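Local coordinates for inactive glucansucrase (Lactobacillus reuteri, PDB 5JBD), which is an inactive glucansucrase of glycoside hydrolase family 70, with the family's barrel-based multidomain architecture, at residues N276-R281 with L742-D747; S583-I588 with G614-V619. All blocks are in the same frame, centred on the assembly; numbering follows the deposited sequence. Where two conformers were deposited one is given.

How the interactions relate
From the N terminus, the chain first lays down 276-281, which enters a strand of the parallel barrel sheet. Its partner 742-747 follows only after 460 residues, and interaction 1 closes that long loop by setting the two barrel strands side by side. Interaction 2 is nested wholly inside the loop: 583-588 meets 614-619 across just 25 residues, joining a surface loop to a strand of an antiparallel sheet. The centres of interactions 1 and 2 are 37 Å apart. The nearest atoms of interactions 1 and 2 are about 22 Å apart, so the two do not touch. Interaction 1 joins two neighbouring barrel strands; interaction 2 packs a loop on a strand of a beta domain at the periphery.

Interaction 1: N276-R281 with L742-D747; sequences NFDGFR and LKVQED
Asp278 OD2 is gripped twice: Val744 N donates to it over 2.8 Å, on the anti lone pair, and His738 NE2 of helix 727-739 makes a second hydrogen bond. With CG beside its own backbone N (chi1 -60°), the aspartate swings OD2 onto the amide of Val744, while Asp278 N returns a nearly linear bond of 2.8 Å to Val744 O. The aspartate thus pairs with both polar backbone atoms of one residue, just ahead of the regular pairing of parallel strands. There Glu746 N reaches Gly279 O at 3.1 Å and Arg281 N reaches Glu746 O at 3.0 Å. Beside these bonds, Phe277 offers a ring face to Glu746: Glu746 CB sits 3.4 Å from the Phe277 ring centroid, almost on the normal, in a CH-pi contact. The Glu746 chain then bends at chi2, laying its carboxylate over the ring near CZ with the planes 10° apart; OE2 accepts a bond from Ala694 N. Val744 CG1 meets the edge of the same ring 3.9 Å from Phe277 CD1.

At the far end, on the side of the sheet that also carries Gln745, Arg281 and Asp747 run alongside one another. Arg281 NH1 meets Asp747 OD1 on its syn side in a bent salt bridge of 2.9 Å (135° at the hydrogen), and OD2 lies over one face of the guanidinium. Asp283 shares NH1, whereas Tyr707 OH and Trp690 NE1 are hydrogen-bonded to Asp747 OD2. Strands 279-282 and 743-748 are neighbours in the parallel barrel of this family. By bridging two carboxylates, Arg281 NH1 probably fixes their relative placement, while at the other end the Asp278 carboxylate ties strand 743-748 to helix 727-739.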
loop_
_atom_site.group_PDB
_atom_site.type_symbol
_atom_site.label_atom_id
_atom_site.label_comp_id
_atom_site.label_asym_id
_atom_site.label_seq_id
_atom_site.Cartn_x
_atom_site.Cartn_y
_atom_site.Cartn_z
ATOM N N ASN A 276 -14.220 10.937 -14.796
ATOM C CA ASN A 276 -14.652 9.691 -14.198
ATOM C C ASN A 276 -13.620 8.601 -14.493
ATOM O O ASN A 276 -13.156 8.490 -15.629
ATOM C CB ASN A 276 -16.007 9.311 -14.827
ATOM C CG ASN A 276 -17.021 10.478 -14.841
ATOM O OD1 ASN A 276 -17.432 10.992 -13.802
ATOM N ND2 ASN A 276 -17.427 10.890 -16.037
ATOM N N PHE A 277 -13.253 7.805 -13.485
ATOM C CA PHE A 277 -12.351 6.686 -13.701
ATOM C C PHE A 277 -13.036 5.606 -14.570
ATOM O O PHE A 277 -14.262 5.433 -14.507
ATOM C CB PHE A 277 -11.867 6.107 -12.371
ATOM C CG PHE A 277 -10.926 7.014 -11.623
ATOM C CD1 PHE A 277 -9.624 7.215 -12.077
ATOM C CD2 PHE A 277 -11.325 7.667 -10.465
ATOM C CE1 PHE A 277 -8.749 8.058 -11.389
ATOM C CE2 PHE A 277 -10.457 8.505 -9.775
ATOM C CZ PHE A 277 -9.165 8.700 -10.235
ATOM N N ASP A 278 -12.228 4.920 -15.380
ATOM C CA ASP A 278 -12.665 3.888 -16.316
ATOM C C ASP A 278 -12.516 2.476 -15.756
ATOM O O ASP A 278 -13.187 1.541 -16.219
ATOM C CB ASP A 278 -11.858 3.997 -17.603
ATOM C CG ASP A 278 -12.028 5.343 -18.270
ATOM O OD1 ASP A 278 -13.137 5.610 -18.792
ATOM O OD2 ASP A 278 -11.069 6.156 -18.230
ATOM N N GLY A 279 -11.627 2.311 -14.787
ATOM C CA GLY A 279 -11.369 1.013 -14.196
ATOM C C GLY A 279 -10.462 1.133 -12.999
ATOM O O GLY A 279 -10.206 2.253 -12.533
ATOM N N PHE A 280 -9.985 -0.007 -12.500
ATOM C CA PHE A 280 -9.208 -0.046 -11.261
ATOM C C PHE A 280 -7.892 -0.796 -11.330
ATOM O O PHE A 280 -7.759 -1.817 -12.026
ATOM C CB PHE A 280 -10.045 -0.672 -10.150
ATOM C CG PHE A 280 -11.327 0.051 -9.896
ATOM C CD1 PHE A 280 -11.311 1.327 -9.326
ATOM C CD2 PHE A 280 -12.551 -0.517 -10.229
ATOM C CE1 PHE A 280 -12.491 2.011 -9.087
ATOM C CE2 PHE A 280 -13.736 0.170 -9.987
ATOM C CZ PHE A 280 -13.709 1.429 -9.418
ATOM N N ARG A 281 -6.916 -0.272 -10.593
ATOM C CA ARG A 281 -5.766 -1.030 -10.153
ATOM C C ARG A 281 -6.112 -1.475 -8.739
ATOM O O ARG A 281 -6.331 -0.634 -7.870
ATOM C CB ARG A 281 -4.501 -0.163 -10.212
ATOM C CG ARG A 281 -3.212 -0.850 -9.810
ATOM C CD ARG A 281 -2.990 -0.840 -8.306
ATOM N NE ARG A 281 -1.634 -1.230 -7.910
ATOM C CZ ARG A 281 -1.209 -1.293 -6.645
ATOM N NH1 ARG A 281 -2.025 -0.999 -5.642
ATOM N NH2 ARG A 281 0.047 -1.624 -6.382
ATOM N N LEU A 742 -6.686 8.476 -23.828
ATOM C CA LEU A 742 -6.337 7.469 -22.809
ATOM C C LEU A 742 -7.551 7.075 -21.992
ATOM O O LEU A 742 -8.543 7.821 -21.925
ATOM C CB LEU A 742 -5.278 8.017 -21.829
ATOM C CG LEU A 742 -3.829 7.998 -22.325
ATOM C CD1 LEU A 742 -3.616 8.998 -23.442
ATOM C CD2 LEU A 742 -2.840 8.237 -21.190
ATOM N N LYS A 743 -7.453 5.921 -21.345
ATOM C CA LYS A 743 -8.352 5.548 -20.258
ATOM C C LYS A 743 -7.567 5.647 -18.972
ATOM O O LYS A 743 -6.333 5.577 -18.992
ATOM C CB LYS A 743 -8.897 4.128 -20.445
ATOM C CG LYS A 743 -9.723 3.943 -21.725
ATOM C CD LYS A 743 -11.022 4.726 -21.694
ATOM C CE LYS A 743 -11.899 4.357 -22.888
ATOM N NZ LYS A 743 -11.623 5.240 -24.033
ATOM N N VAL A 744 -8.282 5.828 -17.863
ATOM C CA VAL A 744 -7.667 6.123 -16.573
ATOM C C VAL A 744 -8.168 5.168 -15.488
ATOM O O VAL A 744 -9.380 4.987 -15.329
ATOM C CB VAL A 744 -7.987 7.576 -16.141
ATOM C CG1 VAL A 744 -7.115 7.994 -14.958
ATOM C CG2 VAL A 744 -7.814 8.554 -17.303
ATOM N N GLN A 745 -7.249 4.596 -14.714
ATOM C CA GLN A 745 -7.606 3.728 -13.586
ATOM C C GLN A 745 -7.251 4.365 -12.256
ATOM O O GLN A 745 -6.279 5.107 -12.154
ATOM C CB GLN A 745 -6.923 2.364 -13.688
ATOM C CG GLN A 745 -7.366 1.540 -14.895
ATOM C CD GLN A 745 -6.664 1.907 -16.200
ATOM O OE1 GLN A 745 -5.474 2.236 -16.214
ATOM N NE2 GLN A 745 -7.408 1.868 -17.304
ATOM N N GLU A 746 -8.048 4.075 -11.234
ATOM C CA GLU A 746 -7.744 4.509 -9.864
ATOM C C GLU A 746 -7.292 3.307 -9.071
ATOM O O GLU A 746 -7.825 2.207 -9.217
ATOM C CB GLU A 746 -8.970 5.157 -9.180
ATOM C CG GLU A 746 -8.851 5.425 -7.677
ATOM C CD GLU A 746 -7.760 6.420 -7.264
ATOM O OE1 GLU A 746 -6.731 6.580 -7.981
ATOM O OE2 GLU A 746 -7.924 7.020 -6.169
ATOM N N ASP A 747 -6.281 3.539 -8.253
ATOM C CA ASP A 747 -5.796 2.594 -7.268
ATOM C C ASP A 747 -6.840 2.514 -6.164
ATOM O O ASP A 747 -6.979 3.452 -5.381
ATOM C CB ASP A 747 -4.457 3.110 -6.707
ATOM C CG ASP A 747 -3.549 2.015 -6.210
ATOM O OD1 ASP A 747 -4.060 1.043 -5.625
ATOM O OD2 ASP A 747 -2.302 2.142 -6.409
#

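Interaction 2: S583-I588 with G614-V619; sequences SENPAI and GVWVPV
Trp616 meets the 583-588 loop with the rim of its six-membered ring. Trp616 CZ2 lies 3.8 Å from Asn585 CB, and Trp616 CH2 comes 3.7 Å from Pro586 O; both partners approach near the ring plane. The indole CG stands beside its own backbone N (chi1 -63°), and a chi2 of 90° sets the indole perpendicular to the plane through CA, CB and CG. The benzo edge thereby reaches the loop although the tryptophan's first side-chain bond does not aim there.

Asn585 behaves differently, since its CB already points at the strand. Its CG lies beside its own backbone N and anti to the carbonyl carbon. The amide plane stands 83° from the indole, nearly upright against it, and the ring meets the methylene rather than the polar end. That end is held by other strands: ND2 donates to Thr600 O and to Asp570 OD2, which fixes the amide's turn. Pro586 O likewise accepts a bond from Asn567 ND2, so the carbonyl bordering the indole has a polar partner of its own.

Farther along, Ile588 and Val619 make a light apolar contact at the exposed margin, with Ile588 CG1 4.4 Å from Val619 CG2. Ile588 directs its CB away from the strand, whereas Val619 directs its CB toward the loop.

Strand 564-571 pairs with both 588-590 and 612-618, and its Asn567 also packs on Trp616, while Leu597 adds a contact from strand 596-605. A loop between antiparallel strands is thus packed on the edge of an indole, in an antiparallel beta domain consistent with domain C of family 70 proteins.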
loop_
_atom_site.group_PDB
_atom_site.type_symbol
_atom_site.label_atom_id
_atom_site.label_comp_id
_atom_site.label_asym_id
_atom_site.label_seq_id
_atom_site.Cartn_x
_atom_site.Cartn_y
_atom_site.Cartn_z
ATOM N N SER A 583 29.027 2.546 -32.797
ATOM C CA SER A 583 28.606 1.191 -32.447
ATOM C C SER A 583 29.172 0.182 -33.458
ATOM O O SER A 583 29.781 0.562 -34.464
ATOM C CB SER A 583 27.077 1.103 -32.398
ATOM O OG SER A 583 26.520 1.322 -33.686
ATOM N N GLU A 584 28.961 -1.100 -33.184
ATOM C CA GLU A 584 29.477 -2.177 -34.044
ATOM C C GLU A 584 28.740 -2.305 -35.369
ATOM O O GLU A 584 29.268 -2.886 -36.302
ATOM C CB GLU A 584 29.417 -3.515 -33.319
ATOM C CG GLU A 584 30.277 -3.587 -32.070
ATOM C CD GLU A 584 29.897 -4.765 -31.189
ATOM O OE1 GLU A 584 28.848 -4.712 -30.498
ATOM O OE2 GLU A 584 30.652 -5.752 -31.194
ATOM N N ASN A 585 27.519 -1.780 -35.449
ATOM C CA ASN A 585 26.676 -1.907 -36.643
ATOM C C ASN A 585 26.320 -0.529 -37.209
ATOM O O ASN A 585 26.223 0.442 -36.454
ATOM C CB ASN A 585 25.396 -2.659 -36.284
ATOM C CG ASN A 585 25.681 -4.001 -35.630
ATOM O OD1 ASN A 585 25.970 -4.986 -36.312
ATOM N ND2 ASN A 585 25.601 -4.046 -34.301
ATOM N N PRO A 586 26.097 -0.444 -38.534
ATOM C CA PRO A 586 25.726 0.826 -39.169
ATOM C C PRO A 586 24.226 1.156 -38.989
ATOM O O PRO A 586 23.494 0.393 -38.336
ATOM C CB PRO A 586 26.077 0.575 -40.638
ATOM C CG PRO A 586 25.756 -0.872 -40.818
ATOM C CD PRO A 586 26.115 -1.544 -39.517
ATOM N N ALA A 587 23.783 2.276 -39.567
ATOM C CA ALA A 587 22.410 2.778 -39.377
ATOM C C ALA A 587 21.330 1.862 -39.959
ATOM O O ALA A 587 20.208 1.811 -39.442
ATOM C CB ALA A 587 22.276 4.174 -39.978
ATOM N N ILE A 588 21.669 1.182 -41.055
ATOM C CA ILE A 588 20.756 0.279 -41.764
ATOM C C ILE A 588 21.480 -1.037 -42.094
ATOM O O ILE A 588 22.629 -1.014 -42.543
ATOM C CB ILE A 588 20.193 0.932 -43.062
ATOM C CG1 ILE A 588 19.264 2.114 -42.706
ATOM C CG2 ILE A 588 19.429 -0.081 -43.923
ATOM C CD1 ILE A 588 19.043 3.091 -43.838
ATOM N N GLY A 614 20.714 -4.378 -28.261
ATOM C CA GLY A 614 20.472 -3.920 -29.629
ATOM C C GLY A 614 19.001 -4.048 -29.994
ATOM O O GLY A 614 18.366 -5.026 -29.618
ATOM N N VAL A 615 18.467 -3.087 -30.744
ATOM C CA VAL A 615 17.082 -3.150 -31.215
ATOM C C VAL A 615 16.968 -2.733 -32.685
ATOM O O VAL A 615 17.489 -1.658 -33.075
ATOM C CB VAL A 615 16.160 -2.273 -30.342
ATOM C CG1 VAL A 615 14.697 -2.456 -30.768
ATOM C CG2 VAL A 615 16.350 -2.619 -28.875
ATOM N N TRP A 616 16.281 -3.562 -33.477
ATOM C CA TRP A 616 16.104 -3.346 -34.928
ATOM C C TRP A 616 14.631 -3.291 -35.292
ATOM O O TRP A 616 13.855 -4.137 -34.832
ATOM C CB TRP A 616 16.768 -4.476 -35.734
ATOM C CG TRP A 616 18.252 -4.510 -35.508
ATOM C CD1 TRP A 616 18.917 -5.200 -34.550
ATOM C CD2 TRP A 616 19.234 -3.757 -36.217
ATOM N NE1 TRP A 616 20.265 -4.945 -34.626
ATOM C CE2 TRP A 616 20.487 -4.058 -35.644
ATOM C CE3 TRP A 616 19.176 -2.848 -37.290
ATOM C CZ2 TRP A 616 21.680 -3.490 -36.103
ATOM C CZ3 TRP A 616 20.371 -2.281 -37.751
ATOM C CH2 TRP A 616 21.603 -2.601 -37.149
ATOM N N VAL A 617 14.258 -2.319 -36.127
ATOM C CA VAL A 617 12.886 -2.201 -36.650
ATOM C C VAL A 617 12.881 -1.920 -38.152
ATOM O O VAL A 617 13.835 -1.345 -38.668
ATOM C CB VAL A 617 12.065 -1.097 -35.926
ATOM C CG1 VAL A 617 11.889 -1.449 -34.459
ATOM C CG2 VAL A 617 12.690 0.284 -36.079
ATOM N N PRO A 618 11.804 -2.303 -38.850
ATOM C CA PRO A 618 11.737 -1.978 -40.278
ATOM C C PRO A 618 11.872 -0.481 -40.604
ATOM O O PRO A 618 11.382 0.366 -39.864
ATOM C CB PRO A 618 10.347 -2.489 -40.691
ATOM C CG PRO A 618 10.045 -3.584 -39.709
ATOM C CD PRO A 618 10.659 -3.133 -38.421
ATOM N N VAL A 619 12.564 -0.185 -41.700
ATOM C CA VAL A 619 12.588 1.151 -42.293
ATOM C C VAL A 619 11.171 1.429 -42.818
ATOM O O VAL A 619 10.609 0.588 -43.515
ATOM C CB VAL A 619 13.591 1.219 -43.478
ATOM C CG1 VAL A 619 13.447 2.529 -44.257
ATOM C CG2 VAL A 619 15.030 1.055 -42.985
#